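Local coordinates for protein acetyltransferase, GNAT family (Colwellia psychrerythraea, PDB 3IWG) that probably transfers acyl groups from acyl-coenzyme A to an acceptor not yet identified, at residues N53-C58 with Y70-F75; F5-I10 with F46-N51; V155-A160 with G211-Q216; F120-L125 with T246-V251. All blocks are in the same frame, centred on the assembly; numbering follows the deposited sequence.

How the interactions relate
Interactions 1 and 2 are neighbours, their centres about 9 Å apart, and they meet where strands 44-50 and 53-60 run side by side: Gly56 O probably accepts a hydrogen bond from Phe48 N. Both rest on antiparallel strand pairing with aromatic side chains, and both are only partly buried, interaction 2 lying at a sheet edge within this chain, with lysines on one face. Interaction 3, its centre about 41 Å from that of interaction 1, is a buried helix-on-strand contact without hydrogen bonds between its segments, made by apolar side chains. Interaction 4, nearest the chain's centre, is the most polar in its side chains; its strand 241-247 adjoins strand 207-214 of interaction 3.

Interaction 1: N53-C58 with Y70-F75; sequences NLVGFC and YLQPEF
Phe57 and Tyr70 pair through their backbones in both directions: Phe57 N gives its hydrogen to Tyr70 O at 2.8 Å, and Tyr70 N returns the bond to Phe57 O at 2.9 Å. A third bond, from Gln72 N to Val55 O, is the straightest of the three, with an angle of 164° at the hydrogen, and it carries the pairing just past the end of strand 65-71.

The apolar contacts gather round Val55. Its CG2 lies between the backbone N and the carbonyl carbon (chi1 of CG1 -53°) and touches both Leu71 CD2, at 3.7 Å, and Phe75 CZ, at 3.9 Å. Leu71 CD2 also sits over one face of the Phe75 ring, toward its rim, which ties the three side chains together. On the other face of the sheet Phe57 CE1 meets Tyr70 CB at 3.9 Å.

The Gln72 side chain is laid across Val55 at about a right angle, with OE1 3.3 Å from Val55 CB and the CD carbon close to the Val55 backbone. Gly56 CA comes within 3.1 Å of Tyr70 O, and a side chain at this position would run into that oxygen and into Leu71 CD2.

On its other edge, toward strand 44-50, strand 53-60 turns both Val55 and Gly56 to Phe48 in a classic beta bulge; the contact itself belongs to the antiparallel hairpin of strands 53-60 and 65-71.

Interaction 2: F5-I10 with F46-N51; sequences FKIKTI and FGFYVN
Lys8 reaches across to Tyr49 and crosses its side chain at about a right angle. CB, its first atom, touches Tyr49 CE1 at 3.6 Å. CG, anti to the carbonyl carbon (chi1 -80°), stays 4.1 Å from Tyr49 CE1. CD then stands over one face, 4.3 Å from the Tyr49 centroid and offset toward the rim, a CH-pi contact. Beyond CD the chain bends at chi3, and NZ ends 5.2 Å from the centroid, too long for more than a weak cation-pi attraction. Lys6 O lies at the edge of the ring, in its plane, and Ile10 CD1 packs on the phenol oxygen, Tyr49 OH, at 3.7 Å.

Beneath these side chains strands 6-9 and 44-50 form an antiparallel pair at the sheet's edge within this chain. Lys6 and Tyr49 exchange two backbone hydrogen bonds, as do Lys8 and Gly47; Lys6 N to Tyr49 O is nearly straight at 172°. A side chain on Gly47 would collide with Ile10 CD1.

The opposite face is greasy. Ile7 and Phe48 lie side by side, pointing the same way, with Ile7 CG1 at the ring's edge, while Ile7 CG2 meets Phe46 CB at 3.7 Å. Helix 76-87 covers this face, Leu82 touching both Ile7 and Phe48. At the end of the pair Phe5 CE1 rests on Val50 CG2, 3.9 Å away.

Interaction 3: V155-A160 with G211-Q216; sequences VTFAAA and GMIVAQ
Phe157 reaches from its helix to the end of strand 207-214 and presents the rim of its ring to the chain there. Phe157 CE1 touches Ile213 twice: its carbonyl O, which lies at the ring's edge and in its plane, at 3.6 Å, and CG2 at 3.7 Å. On the other side of the ring's tip Phe157 CE2 meets Ala215 CB at 3.5 Å, and CZ lies the same distance from Ala215 N, again near the ring plane. From the next residue, Ala158 CB packs on Ile213 CD1 at 3.6 Å.

With CG opposite the backbone N (chi1 180°), the Phe157 side chain is carried out to the strand, sliding past Ile213 in the opposite direction. Replacing Phe157 with an alanine is likely to open a gap beside Ile213 CG2 and Ala215 CB.

Further out, Asn161 OD1 accepts a hydrogen bond from Gln216 N, while its ND2 bonds Phe157 O, linking the helix to the loop after the strand. The axes of 155-160 and 211-214 run at 79° to each other, with Tyr173 of helix 166-178 against Ala158 and Ile213, and Leu191 and Ala194 of strand 190-199 against Phe157.

Interaction 4: F120-L125 with T246-V251; sequences FKVNSL and TESNNV
Ser248 grips strand 117-129 twice. Its OG donates to Val122 O at 2.9 Å, approaching from above the carbonyl plane, 65° out of it, and its backbone N donates to Asn123 O at 3.0 Å, also from above the plane. Beside these, Thr246 N bonds Leu125 O at 3.1 Å in the carbonyl plane. The return bond, Leu125 N to Thr246 O, is in place, though that oxygen is less surely positioned. Without the hydroxyl, as with an alanine here in place of Ser248, Val122 O is likely to lose its partner, leaving the backbone bond to Asn123 O as this residue's polar hold on the strand.

Within each segment, polar side chains hold their own neighbours. Ser124 OG donates to Asn123 OD1 at 2.8 Å, and Asn250 ND2 meets Glu247 OE1 along a nearly straight line of 172°.

Packing is light: Leu125 CD1 lies 3.7 Å from Ser248 CA, and Val122 CG1 comes near Ser248 CB.

From Glu247 to Asn250 the chain makes a type I turn, and Asn250 then caps helix 251-259 through its OD1 and Ala253 N. Gln254 of that helix bonds the carbonyls of Glu247 and Ser248. On its other edge strand 117-129 pairs with strand 262-273, where Asn123 and Ser124 both face Ile268 in a classic beta bulge.

Interaction 1: N53-C58 with Y70-F75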
loop_
_atom_site.group_PDB
_atom_site.type_symbol
_atom_site.label_atom_id
_atom_site.label_comp_id
_atom_site.label_asym_id
_atom_site.label_seq_id
_atom_site.Cartn_x
_atom_site.Cartn_y
_atom_site.Cartn_z
ATOM N N ASN A 53 -18.739 -20.200 -24.253
ATOM C CA ASN A 53 -17.766 -20.672 -23.257
ATOM C C ASN A 53 -16.449 -19.870 -23.297
ATOM O O ASN A 53 -15.832 -19.687 -24.354
ATOM C CB ASN A 53 -17.479 -22.188 -23.379
ATOM C CG ASN A 53 -16.614 -22.723 -22.202
ATOM O OD1 ASN A 53 -15.775 -23.610 -22.388
ATOM N ND2 ASN A 53 -16.798 -22.139 -20.996
ATOM N N LEU A 54 -16.025 -19.424 -22.126
ATOM C CA LEU A 54 -14.790 -18.670 -21.966
ATOM C C LEU A 54 -13.528 -19.536 -22.134
ATOM O O LEU A 54 -13.122 -20.213 -21.201
ATOM C CB LEU A 54 -14.796 -18.055 -20.574
ATOM C CG LEU A 54 -13.647 -17.140 -20.177
ATOM C CD1 LEU A 54 -13.520 -16.016 -21.208
ATOM C CD2 LEU A 54 -13.937 -16.627 -18.738
ATOM N N VAL A 55 -12.892 -19.482 -23.304
ATOM C CA VAL A 55 -11.745 -20.367 -23.626
ATOM C C VAL A 55 -10.368 -19.673 -23.740
ATOM O O VAL A 55 -9.347 -20.316 -24.084
ATOM C CB VAL A 55 -12.040 -21.126 -24.921
ATOM C CG1 VAL A 55 -13.403 -21.827 -24.794
ATOM C CG2 VAL A 55 -12.021 -20.184 -26.121
ATOM N N GLY A 56 -10.340 -18.369 -23.462
ATOM C CA GLY A 56 -9.091 -17.622 -23.368
ATOM C C GLY A 56 -9.278 -16.185 -22.934
ATOM O O GLY A 56 -10.410 -15.727 -22.776
ATOM N N PHE A 57 -8.169 -15.456 -22.784
ATOM C CA PHE A 57 -8.222 -14.058 -22.363
ATOM C C PHE A 57 -6.959 -13.241 -22.726
ATOM O O PHE A 57 -5.897 -13.785 -23.048
ATOM C CB PHE A 57 -8.410 -13.967 -20.830
ATOM C CG PHE A 57 -7.134 -14.152 -20.085
ATOM C CD1 PHE A 57 -6.674 -15.416 -19.774
ATOM C CD2 PHE A 57 -6.336 -13.069 -19.777
ATOM C CE1 PHE A 57 -5.448 -15.584 -19.108
ATOM C CE2 PHE A 57 -5.129 -13.229 -19.148
ATOM C CZ PHE A 57 -4.680 -14.480 -18.814
ATOM N N CYS A 58 -7.068 -11.922 -22.610
ATOM C CA CYS A 58 -5.886 -11.087 -22.644
ATOM C C CYS A 58 -6.097 -9.886 -21.746
ATOM O O CYS A 58 -7.211 -9.643 -21.300
ATOM C CB CYS A 58 -5.564 -10.648 -24.079
ATOM S SG CYS A 58 -6.620 -9.418 -24.748
ATOM N N TYR A 70 -3.734 -15.593 -23.743
ATOM C CA TYR A 70 -3.810 -17.030 -23.589
ATOM C C TYR A 70 -5.074 -17.541 -24.256
ATOM O O TYR A 70 -6.155 -16.995 -24.026
ATOM C CB TYR A 70 -3.798 -17.426 -22.113
ATOM C CG TYR A 70 -3.935 -18.898 -21.900
ATOM C CD1 TYR A 70 -2.822 -19.709 -21.911
ATOM C CD2 TYR A 70 -5.178 -19.489 -21.746
ATOM C CE1 TYR A 70 -2.911 -21.057 -21.749
ATOM C CE2 TYR A 70 -5.293 -20.864 -21.568
ATOM C CZ TYR A 70 -4.148 -21.650 -21.589
ATOM O OH TYR A 70 -4.218 -23.015 -21.437
ATOM N N LEU A 71 -4.922 -18.584 -25.069
ATOM C CA LEU A 71 -6.048 -19.387 -25.605
ATOM C C LEU A 71 -5.870 -20.844 -25.258
ATOM O O LEU A 71 -4.760 -21.369 -25.321
ATOM C CB LEU A 71 -6.094 -19.304 -27.125
ATOM C CG LEU A 71 -7.295 -18.557 -27.666
ATOM C CD1 LEU A 71 -7.249 -18.544 -29.183
ATOM C CD2 LEU A 71 -8.599 -19.166 -27.176
ATOM N N GLN A 72 -6.946 -21.519 -24.909
ATOM C CA GLN A 72 -6.835 -22.953 -24.708
ATOM C C GLN A 72 -6.033 -23.607 -25.866
ATOM O O GLN A 72 -6.078 -23.169 -27.044
ATOM C CB GLN A 72 -8.190 -23.603 -24.497
ATOM C CG GLN A 72 -8.559 -23.652 -23.025
ATOM C CD GLN A 72 -10.038 -23.739 -22.806
ATOM O OE1 GLN A 72 -10.795 -23.950 -23.758
ATOM N NE2 GLN A 72 -10.474 -23.563 -21.553
ATOM N N PRO A 73 -5.215 -24.602 -25.506
ATOM C CA PRO A 73 -4.080 -25.008 -26.353
ATOM C C PRO A 73 -4.480 -25.506 -27.723
ATOM O O PRO A 73 -3.680 -25.418 -28.663
ATOM C CB PRO A 73 -3.403 -26.119 -25.541
ATOM C CG PRO A 73 -4.439 -26.556 -24.519
ATOM C CD PRO A 73 -5.282 -25.352 -24.242
ATOM N N GLU A 74 -5.719 -25.990 -27.835
ATOM C CA GLU A 74 -6.205 -26.570 -29.068
ATOM C C GLU A 74 -6.691 -25.584 -30.143
ATOM O O GLU A 74 -7.291 -26.037 -31.161
ATOM C CB GLU A 74 -7.333 -27.570 -28.765
ATOM C CG GLU A 74 -8.637 -26.954 -28.272
ATOM C CD GLU A 74 -8.763 -26.922 -26.742
ATOM O OE1 GLU A 74 -7.713 -26.908 -26.031
ATOM O OE2 GLU A 74 -9.928 -26.886 -26.259
ATOM N N PHE A 75 -6.438 -24.273 -29.960
ATOM C CA PHE A 75 -6.851 -23.286 -30.976
ATOM C C PHE A 75 -5.679 -22.618 -31.706
ATOM O O PHE A 75 -5.804 -21.487 -32.175
ATOM C CB PHE A 75 -7.777 -22.204 -30.441
ATOM C CG PHE A 75 -8.937 -22.705 -29.602
ATOM C CD1 PHE A 75 -8.731 -23.384 -28.423
ATOM C CD2 PHE A 75 -10.240 -22.399 -29.953
ATOM C CE1 PHE A 75 -9.786 -23.777 -27.648
ATOM C CE2 PHE A 75 -11.308 -22.813 -29.174
ATOM C CZ PHE A 75 -11.079 -23.501 -28.024
#

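Interaction 2: F5-I10 with F46-N51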
loop_
_atom_site.group_PDB
_atom_site.type_symbol
_atom_site.label_atom_id
_atom_site.label_comp_id
_atom_site.label_asym_id
_atom_site.label_seq_id
_atom_site.Cartn_x
_atom_site.Cartn_y
_atom_site.Cartn_z
ATOM N N PHE A 5 -15.170 -16.586 -32.614
ATOM C CA PHE A 5 -14.633 -15.837 -31.441
ATOM C C PHE A 5 -15.381 -14.540 -31.187
ATOM O O PHE A 5 -15.398 -13.655 -32.048
ATOM C CB PHE A 5 -13.153 -15.477 -31.632
ATOM C CG PHE A 5 -12.202 -16.554 -31.188
ATOM C CD1 PHE A 5 -12.373 -17.184 -29.955
ATOM C CD2 PHE A 5 -11.131 -16.940 -32.006
ATOM C CE1 PHE A 5 -11.515 -18.188 -29.531
ATOM C CE2 PHE A 5 -10.247 -17.949 -31.586
ATOM C CZ PHE A 5 -10.447 -18.576 -30.339
ATOM N N LYS A 6 -15.995 -14.437 -30.013
ATOM C CA LYS A 6 -16.507 -13.167 -29.515
ATOM C C LYS A 6 -15.493 -12.642 -28.456
ATOM O O LYS A 6 -15.087 -13.389 -27.557
ATOM C CB LYS A 6 -17.915 -13.341 -28.890
ATOM C CG LYS A 6 -19.128 -12.930 -29.781
ATOM C CD LYS A 6 -19.665 -14.042 -30.721
ATOM C CE LYS A 6 -20.823 -13.552 -31.664
ATOM N NZ LYS A 6 -22.181 -13.336 -31.000
ATOM N N ILE A 7 -15.069 -11.383 -28.574
ATOM C CA ILE A 7 -14.317 -10.747 -27.496
ATOM C C ILE A 7 -15.307 -9.974 -26.625
ATOM O O ILE A 7 -16.181 -9.269 -27.144
ATOM C CB ILE A 7 -13.213 -9.814 -28.029
ATOM C CG1 ILE A 7 -12.262 -10.608 -28.939
ATOM C CG2 ILE A 7 -12.471 -9.141 -26.865
ATOM C CD1 ILE A 7 -11.784 -9.852 -30.187
ATOM N N LYS A 8 -15.173 -10.136 -25.307
ATOM C CA LYS A 8 -16.030 -9.452 -24.330
ATOM C C LYS A 8 -15.134 -8.891 -23.247
ATOM O O LYS A 8 -14.124 -9.471 -22.894
ATOM C CB LYS A 8 -17.056 -10.399 -23.667
ATOM C CG LYS A 8 -18.324 -10.731 -24.447
ATOM C CD LYS A 8 -19.386 -11.506 -23.551
ATOM C CE LYS A 8 -20.223 -12.555 -24.388
ATOM N NZ LYS A 8 -21.590 -12.971 -23.850
ATOM N N THR A 9 -15.528 -7.757 -22.713
ATOM C CA THR A 9 -14.813 -7.121 -21.635
ATOM C C THR A 9 -15.077 -8.027 -20.398
ATOM O O THR A 9 -16.098 -8.711 -20.335
ATOM C CB THR A 9 -15.329 -5.654 -21.500
ATOM O OG1 THR A 9 -14.231 -4.754 -21.336
ATOM C CG2 THR A 9 -16.321 -5.523 -20.370
ATOM N N ILE A 10 -14.143 -8.091 -19.457
ATOM C CA ILE A 10 -14.333 -8.923 -18.263
ATOM C C ILE A 10 -14.215 -8.070 -16.988
ATOM O O ILE A 10 -13.177 -7.455 -16.767
ATOM C CB ILE A 10 -13.287 -10.030 -18.233
ATOM C CG1 ILE A 10 -13.590 -11.026 -19.360
ATOM C CG2 ILE A 10 -13.188 -10.682 -16.846
ATOM C CD1 ILE A 10 -13.661 -12.472 -18.930
ATOM N N PHE A 46 -9.930 -8.900 -21.259
ATOM C CA PHE A 46 -10.926 -9.356 -22.206
ATOM C C PHE A 46 -10.881 -10.855 -22.251
ATOM O O PHE A 46 -9.855 -11.480 -22.029
ATOM C CB PHE A 46 -10.715 -8.770 -23.608
ATOM C CG PHE A 46 -10.621 -7.289 -23.618
ATOM C CD1 PHE A 46 -11.728 -6.511 -23.850
ATOM C CD2 PHE A 46 -9.415 -6.670 -23.366
ATOM C CE1 PHE A 46 -11.632 -5.129 -23.824
ATOM C CE2 PHE A 46 -9.307 -5.296 -23.350
ATOM C CZ PHE A 46 -10.406 -4.521 -23.580
ATOM N N GLY A 47 -12.041 -11.409 -22.522
ATOM C CA GLY A 47 -12.228 -12.828 -22.668
ATOM C C GLY A 47 -12.592 -13.153 -24.097
ATOM O O GLY A 47 -13.149 -12.324 -24.848
ATOM N N PHE A 48 -12.225 -14.380 -24.445
ATOM C CA PHE A 48 -12.395 -14.917 -25.753
ATOM C C PHE A 48 -13.406 -16.054 -25.595
ATOM O O PHE A 48 -13.230 -16.997 -24.801
ATOM C CB PHE A 48 -11.064 -15.446 -26.289
ATOM C CG PHE A 48 -9.938 -14.424 -26.309
ATOM C CD1 PHE A 48 -10.151 -13.126 -26.766
ATOM C CD2 PHE A 48 -8.649 -14.782 -25.926
ATOM C CE1 PHE A 48 -9.106 -12.186 -26.807
ATOM C CE2 PHE A 48 -7.606 -13.854 -25.981
ATOM C CZ PHE A 48 -7.842 -12.560 -26.426
ATOM N N TYR A 49 -14.479 -15.943 -26.358
ATOM C CA TYR A 49 -15.651 -16.766 -26.175
ATOM C C TYR A 49 -15.917 -17.497 -27.463
ATOM O O TYR A 49 -16.120 -16.890 -28.524
ATOM C CB TYR A 49 -16.847 -15.911 -25.799
ATOM C CG TYR A 49 -16.788 -15.357 -24.403
ATOM C CD1 TYR A 49 -16.053 -14.211 -24.117
ATOM C CD2 TYR A 49 -17.463 -15.978 -23.362
ATOM C CE1 TYR A 49 -16.005 -13.692 -22.818
ATOM C CE2 TYR A 49 -17.428 -15.466 -22.068
ATOM C CZ TYR A 49 -16.702 -14.323 -21.809
ATOM O OH TYR A 49 -16.688 -13.804 -20.544
ATOM N N VAL A 50 -15.827 -18.813 -27.353
ATOM C CA VAL A 50 -16.329 -19.717 -28.351
ATOM C C VAL A 50 -17.686 -20.193 -27.804
ATOM O O VAL A 50 -17.800 -20.820 -26.713
ATOM C CB VAL A 50 -15.337 -20.870 -28.632
ATOM C CG1 VAL A 50 -16.058 -22.210 -28.716
ATOM C CG2 VAL A 50 -14.532 -20.574 -29.915
ATOM N N ASN A 51 -18.719 -19.786 -28.542
ATOM C CA ASN A 51 -20.057 -20.307 -28.371
ATOM C C ASN A 51 -20.567 -20.100 -26.959
ATOM O O ASN A 51 -21.351 -20.888 -26.457
ATOM C CB ASN A 51 -20.060 -21.791 -28.760
ATOM C CG ASN A 51 -21.415 -22.258 -29.272
ATOM O OD1 ASN A 51 -21.508 -22.913 -30.316
ATOM N ND2 ASN A 51 -22.476 -21.911 -28.542
#

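Interaction 3: V155-A160 with G211-Q216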
loop_
_atom_site.group_PDB
_atom_site.type_symbol
_atom_site.label_atom_id
_atom_site.label_comp_id
_atom_site.label_asym_id
_atom_site.label_seq_id
_atom_site.Cartn_x
_atom_site.Cartn_y
_atom_site.Cartn_z
ATOM N N VAL A 155 10.873 4.755 3.681
ATOM C CA VAL A 155 10.145 5.551 2.663
ATOM C C VAL A 155 10.992 6.719 2.201
ATOM O O VAL A 155 11.197 6.928 0.996
ATOM C CB VAL A 155 8.761 6.024 3.195
ATOM C CG1 VAL A 155 8.206 7.222 2.402
ATOM C CG2 VAL A 155 7.756 4.810 3.216
ATOM N N THR A 156 11.538 7.440 3.159
ATOM C CA THR A 156 12.471 8.499 2.849
ATOM C C THR A 156 13.690 7.995 2.070
ATOM O O THR A 156 14.102 8.597 1.070
ATOM C CB THR A 156 12.974 9.115 4.150
ATOM O OG1 THR A 156 11.858 9.653 4.853
ATOM C CG2 THR A 156 13.983 10.195 3.869
ATOM N N PHE A 157 14.270 6.889 2.528
ATOM C CA PHE A 157 15.390 6.293 1.794
ATOM C C PHE A 157 15.022 5.965 0.305
ATOM O O PHE A 157 15.718 6.368 -0.633
ATOM C CB PHE A 157 15.895 5.051 2.553
ATOM C CG PHE A 157 17.033 4.365 1.879
ATOM C CD1 PHE A 157 16.804 3.251 1.107
ATOM C CD2 PHE A 157 18.334 4.862 2.003
ATOM C CE1 PHE A 157 17.829 2.618 0.476
ATOM C CE2 PHE A 157 19.365 4.236 1.387
ATOM C CZ PHE A 157 19.123 3.112 0.597
ATOM N N ALA A 158 13.883 5.305 0.082
ATOM C CA ALA A 158 13.520 4.959 -1.273
ATOM C C ALA A 158 13.143 6.192 -2.074
ATOM O O ALA A 158 13.522 6.296 -3.242
ATOM C CB ALA A 158 12.395 3.942 -1.298
ATOM N N ALA A 159 12.413 7.129 -1.473
ATOM C CA ALA A 159 11.988 8.317 -2.206
ATOM C C ALA A 159 13.224 9.077 -2.708
ATOM O O ALA A 159 13.292 9.473 -3.888
ATOM C CB ALA A 159 11.103 9.253 -1.312
ATOM N N ALA A 160 14.199 9.258 -1.816
ATOM C CA ALA A 160 15.446 9.948 -2.152
ATOM C C ALA A 160 16.245 9.192 -3.207
ATOM O O ALA A 160 16.885 9.810 -4.051
ATOM C CB ALA A 160 16.301 10.167 -0.881
ATOM N N GLY A 211 14.475 -7.725 -4.517
ATOM C CA GLY A 211 14.803 -6.369 -4.983
ATOM C C GLY A 211 15.718 -5.706 -3.976
ATOM O O GLY A 211 15.780 -6.114 -2.822
HETATM N N MSE A 212 16.469 -4.721 -4.428
HETATM C CA MSE A 212 17.301 -3.936 -3.547
HETATM C C MSE A 212 17.439 -2.485 -4.032
HETATM O O MSE A 212 17.305 -2.188 -5.221
HETATM C CB MSE A 212 18.727 -4.465 -3.397
HETATM C CG MSE A 212 19.104 -5.708 -4.135
HETATM SE SE MSE A 212 19.688 -5.428 -5.940
HETATM C CE MSE A 212 18.085 -5.638 -6.968
ATOM N N ILE A 213 17.724 -1.611 -3.063
ATOM C CA ILE A 213 18.145 -0.257 -3.324
ATOM C C ILE A 213 19.378 0.047 -2.495
ATOM O O ILE A 213 19.363 -0.085 -1.272
ATOM C CB ILE A 213 17.047 0.782 -2.889
ATOM C CG1 ILE A 213 15.686 0.519 -3.546
ATOM C CG2 ILE A 213 17.541 2.172 -3.190
ATOM C CD1 ILE A 213 14.467 1.431 -2.894
ATOM N N VAL A 214 20.432 0.478 -3.164
ATOM C CA VAL A 214 21.664 0.865 -2.482
ATOM C C VAL A 214 21.661 2.341 -2.379
ATOM O O VAL A 214 21.290 2.994 -3.341
ATOM C CB VAL A 214 22.931 0.449 -3.270
ATOM C CG1 VAL A 214 24.197 1.025 -2.606
ATOM C CG2 VAL A 214 22.995 -1.016 -3.379
ATOM N N ALA A 215 22.059 2.872 -1.238
ATOM C CA ALA A 215 22.127 4.333 -1.092
ATOM C C ALA A 215 23.008 4.900 -2.197
ATOM O O ALA A 215 24.101 4.388 -2.479
ATOM C CB ALA A 215 22.681 4.748 0.253
ATOM N N GLN A 216 22.508 5.949 -2.828
ATOM C CA GLN A 216 23.228 6.609 -3.920
ATOM C C GLN A 216 24.556 7.184 -3.437
ATOM O O GLN A 216 25.431 7.429 -4.232
ATOM C CB GLN A 216 22.366 7.714 -4.547
ATOM C CG GLN A 216 22.766 8.176 -5.949
ATOM C CD GLN A 216 23.227 7.008 -6.916
ATOM O OE1 GLN A 216 22.563 5.953 -7.025
ATOM N NE2 GLN A 216 24.393 7.219 -7.597
#

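Interaction 4: F120-L125 with T246-V251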
loop_
_atom_site.group_PDB
_atom_site.type_symbol
_atom_site.label_atom_id
_atom_site.label_comp_id
_atom_site.label_asym_id
_atom_site.label_seq_id
_atom_site.Cartn_x
_atom_site.Cartn_y
_atom_site.Cartn_z
ATOM N N PHE A 120 11.087 -3.829 -31.829
ATOM C CA PHE A 120 11.178 -4.240 -30.476
ATOM C C PHE A 120 12.326 -3.584 -29.764
ATOM O O PHE A 120 13.268 -3.115 -30.376
ATOM C CB PHE A 120 11.381 -5.743 -30.401
ATOM C CG PHE A 120 12.825 -6.148 -30.535
ATOM C CD1 PHE A 120 13.468 -6.050 -31.744
ATOM C CD2 PHE A 120 13.555 -6.561 -29.418
ATOM C CE1 PHE A 120 14.818 -6.385 -31.851
ATOM C CE2 PHE A 120 14.895 -6.893 -29.534
ATOM C CZ PHE A 120 15.518 -6.817 -30.737
ATOM N N LYS A 121 12.230 -3.606 -28.443
ATOM C CA LYS A 121 13.378 -3.454 -27.602
ATOM C C LYS A 121 13.246 -4.286 -26.339
ATOM O O LYS A 121 12.139 -4.651 -25.914
ATOM C CB LYS A 121 13.528 -2.001 -27.245
ATOM C CG LYS A 121 12.393 -1.482 -26.404
ATOM C CD LYS A 121 12.543 0.018 -26.254
ATOM C CE LYS A 121 11.230 0.730 -25.951
ATOM N NZ LYS A 121 11.492 2.185 -26.009
ATOM N N VAL A 122 14.384 -4.569 -25.726
ATOM C CA VAL A 122 14.412 -5.321 -24.492
ATOM C C VAL A 122 13.997 -4.410 -23.360
ATOM O O VAL A 122 14.403 -3.298 -23.311
ATOM C CB VAL A 122 15.813 -5.878 -24.222
ATOM C CG1 VAL A 122 15.821 -6.775 -23.003
ATOM C CG2 VAL A 122 16.263 -6.678 -25.442
ATOM N N ASN A 123 13.197 -4.902 -22.445
ATOM C CA ASN A 123 12.826 -4.104 -21.261
ATOM C C ASN A 123 13.619 -4.512 -20.004
ATOM O O ASN A 123 14.045 -3.706 -19.256
ATOM C CB ASN A 123 11.345 -4.339 -20.996
ATOM C CG ASN A 123 10.834 -3.591 -19.795
ATOM O OD1 ASN A 123 10.679 -4.163 -18.731
ATOM N ND2 ASN A 123 10.505 -2.314 -19.990
ATOM N N SER A 124 13.785 -5.790 -19.762
ATOM C CA SER A 124 14.523 -6.218 -18.597
ATOM C C SER A 124 15.011 -7.616 -18.731
ATOM O O SER A 124 14.655 -8.325 -19.661
ATOM C CB SER A 124 13.670 -6.069 -17.308
ATOM O OG SER A 124 12.300 -6.170 -17.565
ATOM N N LEU A 125 15.866 -7.999 -17.798
ATOM C CA LEU A 125 16.394 -9.327 -17.736
ATOM C C LEU A 125 15.782 -10.022 -16.528
ATOM O O LEU A 125 15.633 -9.399 -15.466
ATOM C CB LEU A 125 17.911 -9.266 -17.611
ATOM C CG LEU A 125 18.767 -8.667 -18.749
ATOM C CD1 LEU A 125 18.550 -7.147 -18.875
ATOM C CD2 LEU A 125 20.235 -8.977 -18.505
ATOM N N THR A 246 15.801 -6.939 -13.533
ATOM C CA THR A 246 16.156 -5.541 -13.584
ATOM C C THR A 246 16.028 -5.028 -14.996
ATOM O O THR A 246 15.900 -5.810 -15.909
ATOM C CB THR A 246 17.561 -5.315 -13.050
ATOM O OG1 THR A 246 17.748 -3.913 -12.878
ATOM C CG2 THR A 246 18.631 -5.885 -13.984
ATOM N N GLU A 247 16.090 -3.716 -15.155
ATOM C CA GLU A 247 15.925 -3.076 -16.450
ATOM C C GLU A 247 17.169 -3.291 -17.310
ATOM O O GLU A 247 18.291 -3.405 -16.784
ATOM C CB GLU A 247 15.671 -1.568 -16.324
ATOM C CG GLU A 247 14.481 -1.138 -15.478
ATOM C CD GLU A 247 14.726 -1.236 -13.923
ATOM O OE1 GLU A 247 15.892 -1.287 -13.427
ATOM O OE2 GLU A 247 13.712 -1.315 -13.201
ATOM N N SER A 248 16.980 -3.297 -18.628
ATOM C CA SER A 248 18.111 -3.530 -19.532
ATOM C C SER A 248 19.147 -2.440 -19.455
ATOM O O SER A 248 20.308 -2.718 -19.687
ATOM C CB SER A 248 17.688 -3.773 -20.992
ATOM O OG SER A 248 16.589 -2.979 -21.359
ATOM N N ASN A 249 18.767 -1.205 -19.107
ATOM C CA ASN A 249 19.810 -0.163 -19.001
ATOM C C ASN A 249 20.537 -0.134 -17.607
ATOM O O ASN A 249 21.485 0.634 -17.393
ATOM C CB ASN A 249 19.251 1.215 -19.410
ATOM C CG ASN A 249 18.364 1.870 -18.323
ATOM O OD1 ASN A 249 17.987 1.258 -17.305
ATOM N ND2 ASN A 249 18.028 3.140 -18.552
ATOM N N ASN A 250 20.114 -1.003 -16.682
ATOM C CA ASN A 250 20.638 -0.952 -15.318
ATOM C C ASN A 250 21.887 -1.850 -15.212
ATOM O O ASN A 250 21.867 -2.954 -14.708
ATOM C CB ASN A 250 19.543 -1.319 -14.332
ATOM C CG ASN A 250 19.881 -0.950 -12.913
ATOM O OD1 ASN A 250 21.025 -0.870 -12.519
ATOM N ND2 ASN A 250 18.869 -0.764 -12.132
ATOM N N VAL A 251 22.980 -1.319 -15.720
ATOM C CA VAL A 251 24.230 -2.013 -15.753
ATOM C C VAL A 251 24.790 -2.374 -14.375
ATOM O O VAL A 251 25.324 -3.481 -14.210
ATOM C CB VAL A 251 25.268 -1.200 -16.527
ATOM C CG1 VAL A 251 26.677 -1.857 -16.399
ATOM C CG2 VAL A 251 24.813 -1.095 -18.000
#